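Long-range contacts in beta-d-glucoside glucohydrolase (PDB 3ZZ1), which probably hydrolyses terminal, non-reducing beta-D-glucosyl residues to release beta-D-glucose, as a secreted glycoside hydrolase family 3 enzyme of cellulose degradation: residues Q80-W85 with K527-I532; F130-Y135 with F556-H561; Y160-Q165 with E183-P188; G653-N658 with G665-N670. One frame throughout, in Å; residues are numbered along the deposited sequence.

Overall arrangement
Interactions 1 and 2 hold the N-terminal, TIM-barrel-type part of the chain to the C-terminal family domain, and their centres lie about 11 Å apart. Two probable hydrogen bonds join them: Val-132 N with Val-529 O at 3.1 Å, and Thr-531 OG1 with Asp-558 OD2 at 2.8 Å. Interaction 3 stays within the N-terminal domain but touches interaction 2 through Pro-134 and Lys-560, which lie against helix 178-194. Interaction 4 belongs to the fibronectin type III-like domain; Lys-656 NZ reaches Thr-84 O of interaction 1 at 3.0 Å, and Tyr-135 of interaction 2 packs on Gly-653 and Phe-654. Interactions 3 and 4 do not meet, their centres being about 27 Å apart.

Interaction 1: residues Q80-W85 with K527-I532; sequences QAASTW and KLVYTI
Ser-83 and Lys-527 mark the closest backbone approach, with CA atoms 5.6 Å apart, where the C-terminal part of helix 78-83 meets an irregular loop. Lys-527 N donates to Ser-83 O over 3.1 Å with an N-H...O angle of 154°, the donor lying in the carbonyl plane. At Trp-85 the chain leaves helical geometry with a positive phi, and the indole, its CG anti to the carbonyl carbon (chi1 -64°), turns its pyrrole edge to the loop. Its NE1 donates to Lys-527 O at 2.7 Å; the oxygen lies near the ring plane, yet the nitrogen stands 56° out of the carbonyl plane, away from the lone pairs. The next carbonyl borders the same indole, with Leu-528 O 3.4 Å from Trp-85 CZ2 at the ring edge. Val-529 fills the angle between helix and indole. Its CG1 touches Ala-82 O at 3.5 Å and Trp-85 NE1 at 3.7 Å, the latter obliquely, while its CG2 meets Ser-83 OG, also at 3.7 Å; that hydroxyl is hydrogen-bonded to Val-79 O. The extended chain of Lys-527 carries NZ away to a salt bridge with Glu-631 and to Val-632 O. All six touching residues are buried, so this is an interior seam between two domains: a helix end of the N-terminal family 3 domain is joined to a loop of the C-terminal domain, with the indole N-H and one backbone N-H supplying the polar links.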
loop_
_atom_site.group_PDB
_atom_site.type_symbol
_atom_site.label_atom_id
_atom_site.label_comp_id
_atom_site.label_asym_id
_atom_site.label_seq_id
_atom_site.Cartn_x
_atom_site.Cartn_y
_atom_site.Cartn_z
ATOM N N GLN A 80 -2.446 3.980 5.071
ATOM C CA GLN A 80 -2.600 4.265 6.496
ATOM C C GLN A 80 -1.773 3.297 7.343
ATOM O O GLN A 80 -1.139 3.706 8.320
ATOM C CB GLN A 80 -4.076 4.227 6.907
ATOM C CG GLN A 80 -4.373 4.925 8.237
ATOM C CD GLN A 80 -4.221 6.442 8.165
ATOM O OE1 GLN A 80 -3.939 7.002 7.107
ATOM N NE2 GLN A 80 -4.423 7.109 9.295
ATOM N N ALA A 81 -1.775 2.021 6.953
ATOM C CA ALA A 81 -0.966 0.998 7.621
ATOM C C ALA A 81 0.532 1.314 7.546
ATOM O O ALA A 81 1.248 1.197 8.541
ATOM C CB ALA A 81 -1.268 -0.386 7.049
ATOM N N ALA A 82 1.001 1.726 6.372
ATOM C CA ALA A 82 2.394 2.149 6.212
ATOM C C ALA A 82 2.701 3.433 6.990
ATOM O O ALA A 82 3.819 3.616 7.470
ATOM C CB ALA A 82 2.729 2.326 4.751
ATOM N N SER A 83 1.704 4.310 7.119
ATOM C CA SER A 83 1.859 5.559 7.877
ATOM C C SER A 83 2.072 5.341 9.378
ATOM O O SER A 83 2.533 6.246 10.081
ATOM C CB SER A 83 0.670 6.497 7.636
ATOM O OG SER A 83 0.675 6.993 6.301
ATOM N N THR A 84 1.734 4.147 9.864
ATOM C CA THR A 84 2.020 3.770 11.249
ATOM C C THR A 84 3.501 3.439 11.434
ATOM O O THR A 84 4.038 3.575 12.539
ATOM C CB THR A 84 1.187 2.550 11.725
ATOM O OG1 THR A 84 1.631 1.366 11.053
ATOM C CG2 THR A 84 -0.303 2.756 11.478
ATOM N N TRP A 85 4.150 3.005 10.349
ATOM C CA TRP A 85 5.534 2.513 10.391
ATOM C C TRP A 85 5.672 1.403 11.444
ATOM O O TRP A 85 6.722 1.237 12.066
ATOM C CB TRP A 85 6.524 3.660 10.666
ATOM C CG TRP A 85 6.588 4.718 9.584
ATOM C CD1 TRP A 85 5.626 5.638 9.274
ATOM C CD2 TRP A 85 7.680 4.958 8.683
ATOM N NE1 TRP A 85 6.049 6.432 8.231
ATOM C CE2 TRP A 85 7.305 6.036 7.849
ATOM C CE3 TRP A 85 8.939 4.365 8.499
ATOM C CZ2 TRP A 85 8.146 6.537 6.841
ATOM C CZ3 TRP A 85 9.778 4.864 7.492
ATOM C CH2 TRP A 85 9.373 5.941 6.679
ATOM N N LYS A 527 4.019 8.944 10.629
ATOM C CA LYS A 527 4.968 9.754 9.879
ATOM C C LYS A 527 4.687 9.573 8.394
ATOM O O LYS A 527 4.269 8.490 7.971
ATOM C CB LYS A 527 6.409 9.391 10.261
ATOM C CG LYS A 527 6.757 9.828 11.699
ATOM C CD LYS A 527 8.233 9.754 12.039
ATOM C CE LYS A 527 8.491 10.429 13.382
ATOM N NZ LYS A 527 9.859 10.193 13.881
ATOM N N LEU A 528 4.881 10.638 7.616
ATOM C CA LEU A 528 4.513 10.640 6.195
ATOM C C LEU A 528 5.216 9.551 5.400
ATOM O O LEU A 528 6.378 9.227 5.658
ATOM C CB LEU A 528 4.785 12.001 5.548
ATOM C CG LEU A 528 3.960 13.215 5.995
ATOM C CD1 LEU A 528 4.524 14.468 5.356
ATOM C CD2 LEU A 528 2.483 13.064 5.655
ATOM N N VAL A 529 4.488 8.982 4.444
ATOM C CA VAL A 529 5.035 7.971 3.549
ATOM C C VAL A 529 5.105 8.523 2.127
ATOM O O VAL A 529 5.329 7.788 1.167
ATOM C CB VAL A 529 4.239 6.631 3.613
ATOM C CG1 VAL A 529 4.357 6.005 4.996
ATOM C CG2 VAL A 529 2.770 6.833 3.231
ATOM N N TYR A 530 4.889 9.831 2.012
ATOM C CA TYR A 530 5.146 10.589 0.786
ATOM C C TYR A 530 5.543 12.020 1.147
ATOM O O TYR A 530 5.383 12.437 2.297
ATOM C CB TYR A 530 3.936 10.573 -0.166
ATOM C CG TYR A 530 2.588 10.761 0.493
ATOM C CD1 TYR A 530 2.185 12.009 0.976
ATOM C CD2 TYR A 530 1.702 9.691 0.613
ATOM C CE1 TYR A 530 0.941 12.181 1.574
ATOM C CE2 TYR A 530 0.461 9.851 1.213
ATOM C CZ TYR A 530 0.085 11.097 1.688
ATOM O OH TYR A 530 -1.149 11.253 2.277
ATOM N N THR A 531 6.073 12.752 0.167
ATOM C CA THR A 531 6.511 14.132 0.349
ATOM C C THR A 531 5.371 15.118 0.082
ATOM O O THR A 531 4.669 15.008 -0.921
ATOM C CB THR A 531 7.712 14.463 -0.586
ATOM O OG1 THR A 531 8.868 13.725 -0.175
ATOM C CG2 THR A 531 8.042 15.951 -0.564
ATOM N N ILE A 532 5.185 16.067 0.998
ATOM C CA ILE A 532 4.265 17.184 0.787
ATOM C C ILE A 532 5.102 18.412 0.447
ATOM O O ILE A 532 5.804 18.971 1.308
ATOM C CB ILE A 532 3.338 17.438 2.011
ATOM C CG1 ILE A 532 2.466 16.200 2.283
ATOM C CG2 ILE A 532 2.475 18.701 1.787
ATOM C CD1 ILE A 532 1.679 16.241 3.583
#

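Interaction 2: residues F130-Y135 with F556-H561; sequences FGVDPY and FIDYKH
Val-132 crosses Asp-558 at about a right angle, with its CG2 methyl 3.4 Å from Asp-558 OD2. Beside this pair, Tyr-559 OH donates to Asp-133 OD1 at 2.8 Å, arriving on the anti side of the carboxylate and 28° out of its plane. Asp-133 reaches across with CG anti to the backbone N (chi1 178°). The ammonium end of Lys-560 comes up to the ring of Pro-134, Lys-560 NZ lying 3.4 Å from Pro-134 CD. A water ties this corner together, giving a hydrogen bond to Val-132 O at 2.6 Å and accepting one from Lys-560 NZ at 2.8 Å. One shell further out, Asp-133 acts as N-cap of helix 134-150 through a bond from Leu-136 N to its OD2, which fixes the carboxylate that Tyr-559 meets. Asp-558 OD2 is held by Thr-531 OG1, and the Tyr-559 ring stacks with Phe-573. The contact thus joins the starts of helices 134-150 and 559-564. Leu-651 of strand 650-659 touches Asp-133, and its backbone N is hydrogen-bonded to Tyr-559 OH, whereas Leu-184 of helix 178-194 adjoins Pro-134 and Lys-560.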
loop_
_atom_site.group_PDB
_atom_site.type_symbol
_atom_site.label_atom_id
_atom_site.label_comp_id
_atom_site.label_asym_id
_atom_site.label_seq_id
_atom_site.Cartn_x
_atom_site.Cartn_y
_atom_site.Cartn_z
ATOM N N PHE A 130 1.578 1.279 -0.146
ATOM C CA PHE A 130 2.204 1.544 1.152
ATOM C C PHE A 130 3.134 2.758 1.154
ATOM O O PHE A 130 4.089 2.809 1.931
ATOM C CB PHE A 130 2.967 0.305 1.634
ATOM C CG PHE A 130 2.090 -0.885 1.907
ATOM C CD1 PHE A 130 1.244 -0.907 3.016
ATOM C CD2 PHE A 130 2.126 -1.995 1.068
ATOM C CE1 PHE A 130 0.436 -2.012 3.275
ATOM C CE2 PHE A 130 1.325 -3.104 1.318
ATOM C CZ PHE A 130 0.474 -3.114 2.427
ATOM N N GLY A 131 2.845 3.734 0.299
ATOM C CA GLY A 131 3.723 4.898 0.142
ATOM C C GLY A 131 4.723 4.740 -0.993
ATOM O O GLY A 131 4.703 3.738 -1.713
ATOM N N VAL A 132 5.618 5.721 -1.116
ATOM C CA VAL A 132 6.497 5.889 -2.281
ATOM C C VAL A 132 7.822 5.124 -2.215
ATOM O O VAL A 132 8.569 5.079 -3.202
ATOM C CB VAL A 132 6.857 7.387 -2.497
ATOM C CG1 VAL A 132 5.610 8.229 -2.709
ATOM C CG2 VAL A 132 7.661 7.919 -1.316
ATOM N N ASP A 133 8.124 4.551 -1.054
ATOM C CA ASP A 133 9.443 3.977 -0.815
ATOM C C ASP A 133 9.435 2.465 -1.023
ATOM O O ASP A 133 8.637 1.765 -0.408
ATOM C CB ASP A 133 9.937 4.339 0.591
ATOM C CG ASP A 133 11.287 3.733 0.910
ATOM O OD1 ASP A 133 12.323 4.300 0.504
ATOM O OD2 ASP A 133 11.308 2.685 1.576
ATOM N N PRO A 134 10.340 1.960 -1.881
ATOM C CA PRO A 134 10.379 0.537 -2.207
ATOM C C PRO A 134 10.757 -0.327 -1.000
ATOM O O PRO A 134 10.225 -1.422 -0.847
ATOM C CB PRO A 134 11.456 0.454 -3.294
ATOM C CG PRO A 134 12.339 1.609 -3.035
ATOM C CD PRO A 134 11.461 2.696 -2.496
ATOM N N TYR A 135 11.654 0.172 -0.146
ATOM C CA TYR A 135 12.034 -0.559 1.064
ATOM C C TYR A 135 10.842 -0.729 2.010
ATOM O O TYR A 135 10.495 -1.857 2.363
ATOM C CB TYR A 135 13.226 0.091 1.785
ATOM C CG TYR A 135 13.588 -0.620 3.073
ATOM C CD1 TYR A 135 12.968 -0.279 4.285
ATOM C CD2 TYR A 135 14.529 -1.650 3.081
ATOM C CE1 TYR A 135 13.286 -0.949 5.471
ATOM C CE2 TYR A 135 14.853 -2.321 4.261
ATOM C CZ TYR A 135 14.228 -1.968 5.447
ATOM O OH TYR A 135 14.551 -2.632 6.608
ATOM N N PHE A 556 14.932 8.454 -9.189
ATOM C CA PHE A 556 14.720 9.655 -8.382
ATOM C C PHE A 556 13.251 10.074 -8.336
ATOM O O PHE A 556 12.835 11.002 -9.032
ATOM C CB PHE A 556 15.604 10.804 -8.893
ATOM C CG PHE A 556 17.081 10.530 -8.795
ATOM C CD1 PHE A 556 17.721 9.716 -9.731
ATOM C CD2 PHE A 556 17.838 11.097 -7.771
ATOM C CE1 PHE A 556 19.086 9.462 -9.643
ATOM C CE2 PHE A 556 19.207 10.849 -7.677
ATOM C CZ PHE A 556 19.832 10.025 -8.616
ATOM N N ILE A 557 12.471 9.367 -7.519
ATOM C CA ILE A 557 11.068 9.710 -7.273
ATOM C C ILE A 557 10.875 10.247 -5.852
ATOM O O ILE A 557 11.666 9.938 -4.950
ATOM C CB ILE A 557 10.097 8.513 -7.544
ATOM C CG1 ILE A 557 10.294 7.380 -6.524
ATOM C CG2 ILE A 557 10.253 8.023 -8.990
ATOM C CD1 ILE A 557 9.168 6.335 -6.500
ATOM N N ASP A 558 9.829 11.054 -5.674
ATOM C CA ASP A 558 9.462 11.626 -4.373
ATOM C C ASP A 558 10.683 12.223 -3.656
ATOM O O ASP A 558 11.384 13.054 -4.230
ATOM C CB ASP A 558 8.718 10.590 -3.511
ATOM C CG ASP A 558 7.981 11.221 -2.331
ATOM O OD1 ASP A 558 6.852 11.728 -2.509
ATOM O OD2 ASP A 558 8.529 11.186 -1.214
ATOM N N TYR A 559 10.956 11.782 -2.429
ATOM C CA TYR A 559 12.002 12.393 -1.599
ATOM C C TYR A 559 13.404 12.314 -2.209
ATOM O O TYR A 559 14.258 13.151 -1.919
ATOM C CB TYR A 559 11.982 11.837 -0.167
ATOM C CG TYR A 559 12.498 10.421 0.008
ATOM C CD1 TYR A 559 13.844 10.183 0.276
ATOM C CD2 TYR A 559 11.635 9.325 -0.055
ATOM C CE1 TYR A 559 14.331 8.889 0.451
ATOM C CE2 TYR A 559 12.109 8.027 0.117
ATOM C CZ TYR A 559 13.463 7.819 0.369
ATOM O OH TYR A 559 13.956 6.547 0.552
ATOM N N LYS A 560 13.626 11.316 -3.061
ATOM C CA LYS A 560 14.904 11.148 -3.749
ATOM C C LYS A 560 15.122 12.270 -4.768
ATOM O O LYS A 560 16.246 12.736 -4.952
ATOM C CB LYS A 560 14.977 9.767 -4.417
ATOM C CG LYS A 560 14.833 8.613 -3.432
ATOM C CD LYS A 560 14.337 7.341 -4.104
ATOM C CE LYS A 560 14.279 6.203 -3.103
ATOM N NZ LYS A 560 13.686 4.985 -3.706
ATOM N N HIS A 561 14.042 12.713 -5.407
ATOM C CA HIS A 561 14.097 13.870 -6.299
ATOM C C HIS A 561 14.324 15.170 -5.520
ATOM O O HIS A 561 15.115 16.018 -5.933
ATOM C CB HIS A 561 12.830 13.971 -7.159
ATOM C CG HIS A 561 12.592 15.342 -7.717
ATOM N ND1 HIS A 561 13.442 15.935 -8.630
ATOM C CD2 HIS A 561 11.612 16.243 -7.477
ATOM C CE1 HIS A 561 12.991 17.139 -8.930
ATOM N NE2 HIS A 561 11.881 17.350 -8.244
HETATM O O HOH W 1 11.048 5.792 -3.635
#

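Interaction 3: residues Y160-Q165 with E183-P188; sequences YILNEQ and ELYTWP
Ile-161, Leu-162 and Glu-164 pack on Tyr-185 and Thr-186 inside a beta-alpha-beta crossover, where the loop leaving strand 154-160 folds against helix 178-194. No direct hydrogen bond spans the two segments. The Ile-161 side chain, with CG1 anti to the backbone N (chi1 -172°), extends CD1 to within 3.4 Å of Thr-186 OG1 and 3.6 Å of Tyr-185 O. Leu-162 crosses Tyr-185 at about a right angle, bringing Leu-162 CD2 3.6 Å from Tyr-185 CG, at the root of the ring. The helix runs on to strand 199-202, the parallel neighbour of strand 154-160 in the TIM-barrel-type domain; a cis peptide precedes Ile-161 just as the first strand ends. Further along the phenol, Glu-164 OE2 approaches Tyr-185 CE1 obliquely at 3.4 Å, carboxylate and ring planes 51° apart, while the backbone nitrogens of Leu-117 and Gly-118 hold its two oxygens. At the opposite end of the contact, a water donates to Tyr-160 OH at 2.8 Å and to Thr-186 OG1 at 3.0 Å; these hydroxyls are also hydrogen-bonded to Thr-218 O and Leu-181 O respectively.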
loop_
_atom_site.group_PDB
_atom_site.type_symbol
_atom_site.label_atom_id
_atom_site.label_comp_id
_atom_site.label_asym_id
_atom_site.label_seq_id
_atom_site.Cartn_x
_atom_site.Cartn_y
_atom_site.Cartn_z
ATOM N N TYR A 160 1.535 -5.926 -11.253
ATOM C CA TYR A 160 2.850 -6.136 -11.847
ATOM C C TYR A 160 2.791 -5.896 -13.360
ATOM O O TYR A 160 2.234 -6.710 -14.092
ATOM C CB TYR A 160 3.316 -7.559 -11.519
ATOM C CG TYR A 160 4.728 -7.903 -11.939
ATOM C CD1 TYR A 160 5.829 -7.469 -11.194
ATOM C CD2 TYR A 160 4.962 -8.676 -13.071
ATOM C CE1 TYR A 160 7.130 -7.789 -11.583
ATOM C CE2 TYR A 160 6.248 -9.005 -13.463
ATOM C CZ TYR A 160 7.328 -8.558 -12.718
ATOM O OH TYR A 160 8.603 -8.882 -13.116
ATOM N N ILE A 161 3.354 -4.790 -13.853
ATOM C CA ILE A 161 4.121 -3.802 -13.079
ATOM C C ILE A 161 4.066 -2.452 -13.809
ATOM O O ILE A 161 3.713 -2.401 -14.995
ATOM C CB ILE A 161 5.596 -4.271 -12.898
ATOM C CG1 ILE A 161 6.367 -3.360 -11.936
ATOM C CG2 ILE A 161 6.310 -4.436 -14.253
ATOM C CD1 ILE A 161 7.550 -4.022 -11.306
ATOM N N LEU A 162 4.400 -1.372 -13.098
ATOM C CA LEU A 162 4.546 -0.020 -13.677
ATOM C C LEU A 162 3.223 0.674 -14.033
ATOM O O LEU A 162 3.172 1.525 -14.932
ATOM C CB LEU A 162 5.502 -0.026 -14.885
ATOM C CG LEU A 162 6.901 -0.653 -14.769
ATOM C CD1 LEU A 162 7.548 -0.703 -16.140
ATOM C CD2 LEU A 162 7.786 0.093 -13.782
ATOM N N ASN A 163 2.172 0.314 -13.305
ATOM C CA ASN A 163 0.845 0.911 -13.441
ATOM C C ASN A 163 0.754 2.160 -12.557
ATOM O O ASN A 163 -0.035 2.211 -11.610
ATOM C CB ASN A 163 -0.202 -0.144 -13.047
ATOM C CG ASN A 163 -1.648 0.312 -13.261
ATOM O OD1 ASN A 163 -2.575 -0.368 -12.814
ATOM N ND2 ASN A 163 -1.846 1.451 -13.932
ATOM N N GLU A 164 1.561 3.166 -12.888
ATOM C CA GLU A 164 1.774 4.342 -12.029
ATOM C C GLU A 164 0.768 5.489 -12.203
ATOM O O GLU A 164 0.869 6.521 -11.519
ATOM C CB GLU A 164 3.211 4.857 -12.178
ATOM C CG GLU A 164 4.280 3.892 -11.654
ATOM C CD GLU A 164 4.225 3.683 -10.144
ATOM O OE1 GLU A 164 3.956 4.650 -9.398
ATOM O OE2 GLU A 164 4.449 2.543 -9.700
ATOM N N GLN A 165 -0.181 5.315 -13.121
ATOM C CA GLN A 165 -1.280 6.265 -13.302
ATOM C C GLN A 165 -2.536 5.549 -13.792
ATOM O O GLN A 165 -2.454 4.495 -14.425
ATOM C CB GLN A 165 -0.898 7.383 -14.288
ATOM C CG GLN A 165 -0.824 6.931 -15.747
ATOM C CD GLN A 165 -0.419 8.035 -16.681
ATOM O OE1 GLN A 165 0.611 8.671 -16.487
ATOM N NE2 GLN A 165 -1.222 8.265 -17.713
ATOM N N GLU A 183 15.337 -1.983 -9.567
ATOM C CA GLU A 183 15.814 -1.460 -8.291
ATOM C C GLU A 183 14.767 -0.634 -7.536
ATOM O O GLU A 183 14.836 -0.500 -6.311
ATOM C CB GLU A 183 17.085 -0.639 -8.514
ATOM C CG GLU A 183 17.836 -0.268 -7.252
ATOM C CD GLU A 183 19.189 0.339 -7.553
ATOM O OE1 GLU A 183 19.916 -0.211 -8.417
ATOM O OE2 GLU A 183 19.527 1.363 -6.924
ATOM N N LEU A 184 13.811 -0.081 -8.272
ATOM C CA LEU A 184 12.757 0.729 -7.669
ATOM C C LEU A 184 11.419 -0.006 -7.671
ATOM O O LEU A 184 10.864 -0.310 -6.613
ATOM C CB LEU A 184 12.643 2.089 -8.382
ATOM C CG LEU A 184 11.649 3.134 -7.846
ATOM C CD1 LEU A 184 11.825 3.401 -6.362
ATOM C CD2 LEU A 184 11.761 4.432 -8.621
ATOM N N TYR A 185 10.914 -0.308 -8.863
ATOM C CA TYR A 185 9.555 -0.835 -8.999
ATOM C C TYR A 185 9.389 -2.323 -8.695
ATOM O O TYR A 185 8.407 -2.709 -8.063
ATOM C CB TYR A 185 8.961 -0.439 -10.353
ATOM C CG TYR A 185 8.887 1.067 -10.478
ATOM C CD1 TYR A 185 7.889 1.788 -9.823
ATOM C CD2 TYR A 185 9.843 1.776 -11.206
ATOM C CE1 TYR A 185 7.827 3.169 -9.912
ATOM C CE2 TYR A 185 9.790 3.160 -11.300
ATOM C CZ TYR A 185 8.777 3.848 -10.646
ATOM O OH TYR A 185 8.712 5.217 -10.721
ATOM N N THR A 186 10.339 -3.147 -9.126
ATOM C CA THR A 186 10.263 -4.594 -8.886
ATOM C C THR A 186 10.613 -4.936 -7.439
ATOM O O THR A 186 10.089 -5.898 -6.887
ATOM C CB THR A 186 11.155 -5.401 -9.866
ATOM O OG1 THR A 186 10.837 -5.036 -11.212
ATOM C CG2 THR A 186 10.914 -6.895 -9.715
ATOM N N TRP A 187 11.487 -4.132 -6.833
ATOM C CA TRP A 187 11.942 -4.329 -5.449
ATOM C C TRP A 187 10.869 -4.854 -4.471
ATOM O O TRP A 187 11.091 -5.880 -3.816
ATOM C CB TRP A 187 12.598 -3.043 -4.911
ATOM C CG TRP A 187 13.074 -3.124 -3.473
ATOM C CD1 TRP A 187 12.293 -3.208 -2.351
ATOM C CD2 TRP A 187 14.432 -3.102 -3.012
ATOM N NE1 TRP A 187 13.078 -3.254 -1.225
ATOM C CE2 TRP A 187 14.395 -3.190 -1.599
ATOM C CE3 TRP A 187 15.677 -3.024 -3.654
ATOM C CZ2 TRP A 187 15.556 -3.202 -0.815
ATOM C CZ3 TRP A 187 16.834 -3.034 -2.873
ATOM C CH2 TRP A 187 16.760 -3.118 -1.467
ATOM N N PRO A 188 9.716 -4.152 -4.348
ATOM C CA PRO A 188 8.713 -4.610 -3.376
ATOM C C PRO A 188 8.019 -5.925 -3.745
ATOM O O PRO A 188 7.490 -6.607 -2.860
ATOM C CB PRO A 188 7.699 -3.458 -3.348
ATOM C CG PRO A 188 7.881 -2.755 -4.642
ATOM C CD PRO A 188 9.344 -2.847 -4.924
HETATM O O HOH W 2 9.991 -6.456 -13.660
#

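Interaction 4: residues G653-N658 with G665-N670; sequences GFAKLN and GTATFN. With GOL (glycerol), chain C.
Leu-657 and Phe-669, with Ala-655 between them, carry most of the buried surface where two strands face each other without a direct hydrogen bond. The short axes of 653-658 and 665-670 approach to 6.5 Å and run roughly antiparallel, at 153°. Leu-657 drives CD2 onto the backbone of Gly-665, 3.3 Å from its C atom, a close fit against a residue that has no side chain. The other branch, CD1, reaches the CB of Ala-667 at 4.1 Å. In the middle, Ala-655 CB meets Ala-667 CB at 3.8 Å, so small side chains line the centre of the contact. Phe-669 fills the far end. With chi1 at -46° its CG lies beside the backbone N, and the ring presents its CD1-CE1 side to the backbone of the other strand: CD1 is 3.6 Å from Gly-653 C, and CE1 is 3.6 Å from Ala-655 N. Near Phe-654 the two backbones are bridged indirectly. A water donates to both Phe-654 O and Thr-668 O, and a glycerol, probably from the crystallisation liquor, at O2 accepts from Phe-654 N (3.0 Å) and donates to Phe-654 O, and at O3 accepts from Asn-670 N (2.9 Å). Segment 653-658 is hydrogen-bonded to strand 629-638 of its sheet, and 665-670 to strand 613-623 of the other. Consecutive strands in two facing sheets, their side chains meeting between them, form a beta-arch, here in the sandwich of the fibronectin type III-like domain.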
loop_
_atom_site.group_PDB
_atom_site.type_symbol
_atom_site.label_atom_id
_atom_site.label_comp_id
_atom_site.label_asym_id
_atom_site.label_seq_id
_atom_site.Cartn_x
_atom_site.Cartn_y
_atom_site.Cartn_z
ATOM N N GLY A 653 15.779 0.996 6.776
ATOM C CA GLY A 653 15.421 0.555 8.111
ATOM C C GLY A 653 14.509 1.517 8.832
ATOM O O GLY A 653 14.560 2.732 8.609
ATOM N N PHE A 654 13.663 0.952 9.688
ATOM C CA PHE A 654 12.819 1.723 10.592
ATOM C C PHE A 654 12.452 0.895 11.819
ATOM O O PHE A 654 12.424 -0.337 11.765
ATOM C CB PHE A 654 11.567 2.256 9.879
ATOM C CG PHE A 654 10.652 1.184 9.340
ATOM C CD1 PHE A 654 10.918 0.565 8.117
ATOM C CD2 PHE A 654 9.514 0.812 10.041
ATOM C CE1 PHE A 654 10.066 -0.420 7.609
ATOM C CE2 PHE A 654 8.655 -0.170 9.549
ATOM C CZ PHE A 654 8.933 -0.791 8.329
ATOM N N ALA A 655 12.187 1.585 12.924
ATOM C CA ALA A 655 11.744 0.961 14.161
ATOM C C ALA A 655 10.766 1.898 14.849
ATOM O O ALA A 655 10.876 3.113 14.715
ATOM C CB ALA A 655 12.931 0.687 15.066
ATOM N N LYS A 656 9.807 1.332 15.578
ATOM C CA LYS A 656 8.868 2.135 16.356
ATOM C C LYS A 656 8.936 1.757 17.834
ATOM O O LYS A 656 8.761 0.589 18.189
ATOM C CB LYS A 656 7.442 2.002 15.818
ATOM C CG LYS A 656 6.500 3.090 16.322
ATOM C CD LYS A 656 5.183 3.112 15.561
ATOM C CE LYS A 656 4.409 4.385 15.884
ATOM N NZ LYS A 656 3.093 4.477 15.187
ATOM N N LEU A 657 9.207 2.752 18.681
ATOM C CA LEU A 657 9.326 2.553 20.127
ATOM C C LEU A 657 8.364 3.455 20.897
ATOM O O LEU A 657 8.416 4.681 20.769
ATOM C CB LEU A 657 10.764 2.834 20.598
ATOM C CG LEU A 657 11.884 1.797 20.459
ATOM C CD1 LEU A 657 12.181 1.423 19.015
ATOM C CD2 LEU A 657 13.127 2.358 21.102
ATOM N N ASN A 658 7.485 2.848 21.688
ATOM C CA ASN A 658 6.674 3.600 22.638
ATOM C C ASN A 658 7.506 3.864 23.886
ATOM O O ASN A 658 8.106 2.944 24.453
ATOM C CB ASN A 658 5.384 2.855 22.991
ATOM C CG ASN A 658 4.440 3.689 23.843
ATOM O OD1 ASN A 658 4.543 3.720 25.075
ATOM N ND2 ASN A 658 3.500 4.354 23.192
ATOM N N GLY A 665 14.994 3.205 24.970
ATOM C CA GLY A 665 14.796 1.960 24.235
ATOM C C GLY A 665 15.754 1.779 23.071
ATOM O O GLY A 665 16.319 2.750 22.555
ATOM N N THR A 666 15.919 0.528 22.651
ATOM C CA THR A 666 16.824 0.185 21.566
ATOM C C THR A 666 16.083 0.076 20.238
ATOM O O THR A 666 15.110 -0.664 20.124
ATOM C CB THR A 666 17.532 -1.161 21.834
ATOM O OG1 THR A 666 18.238 -1.100 23.079
ATOM C CG2 THR A 666 18.510 -1.495 20.704
ATOM N N ALA A 667 16.562 0.810 19.238
ATOM C CA ALA A 667 16.097 0.642 17.869
ATOM C C ALA A 667 17.146 -0.138 17.083
ATOM O O ALA A 667 18.293 0.291 16.965
ATOM C CB ALA A 667 15.830 1.985 17.222
ATOM N N THR A 668 16.740 -1.293 16.562
ATOM C CA THR A 668 17.635 -2.187 15.838
ATOM C C THR A 668 17.239 -2.259 14.365
ATOM O O THR A 668 16.115 -2.639 14.038
ATOM C CB THR A 668 17.607 -3.602 16.457
ATOM O OG1 THR A 668 18.075 -3.540 17.808
ATOM C CG2 THR A 668 18.480 -4.582 15.658
ATOM N N PHE A 669 18.165 -1.892 13.486
ATOM C CA PHE A 669 17.943 -2.011 12.053
ATOM C C PHE A 669 18.800 -3.133 11.485
ATOM O O PHE A 669 20.025 -3.027 11.434
ATOM C CB PHE A 669 18.249 -0.692 11.330
ATOM C CG PHE A 669 17.664 0.523 12.000
ATOM C CD1 PHE A 669 16.303 0.804 11.905
ATOM C CD2 PHE A 669 18.477 1.383 12.733
ATOM C CE1 PHE A 669 15.765 1.932 12.528
ATOM C CE2 PHE A 669 17.948 2.507 13.364
ATOM C CZ PHE A 669 16.589 2.783 13.259
ATOM N N ASN A 670 18.144 -4.211 11.075
ATOM C CA ASN A 670 18.823 -5.326 10.427
ATOM C C ASN A 670 18.959 -5.087 8.932
ATOM O O ASN A 670 17.968 -4.827 8.235
ATOM C CB ASN A 670 18.096 -6.644 10.709
ATOM C CG ASN A 670 18.143 -7.024 12.179
ATOM O OD1 ASN A 670 19.161 -6.835 12.842
ATOM N ND2 ASN A 670 17.035 -7.551 12.697
HETATM C C1 GOL C . 12.374 -2.882 9.077
HETATM O O1 GOL C . 11.209 -3.511 9.558
HETATM C C2 GOL C . 13.492 -3.043 10.098
HETATM O O2 GOL C . 14.387 -1.957 9.980
HETATM C C3 GOL C . 14.231 -4.353 9.846
HETATM O O3 GOL C . 15.266 -4.496 10.794
HETATM O O HOH W 3 13.635 -2.007 13.592
#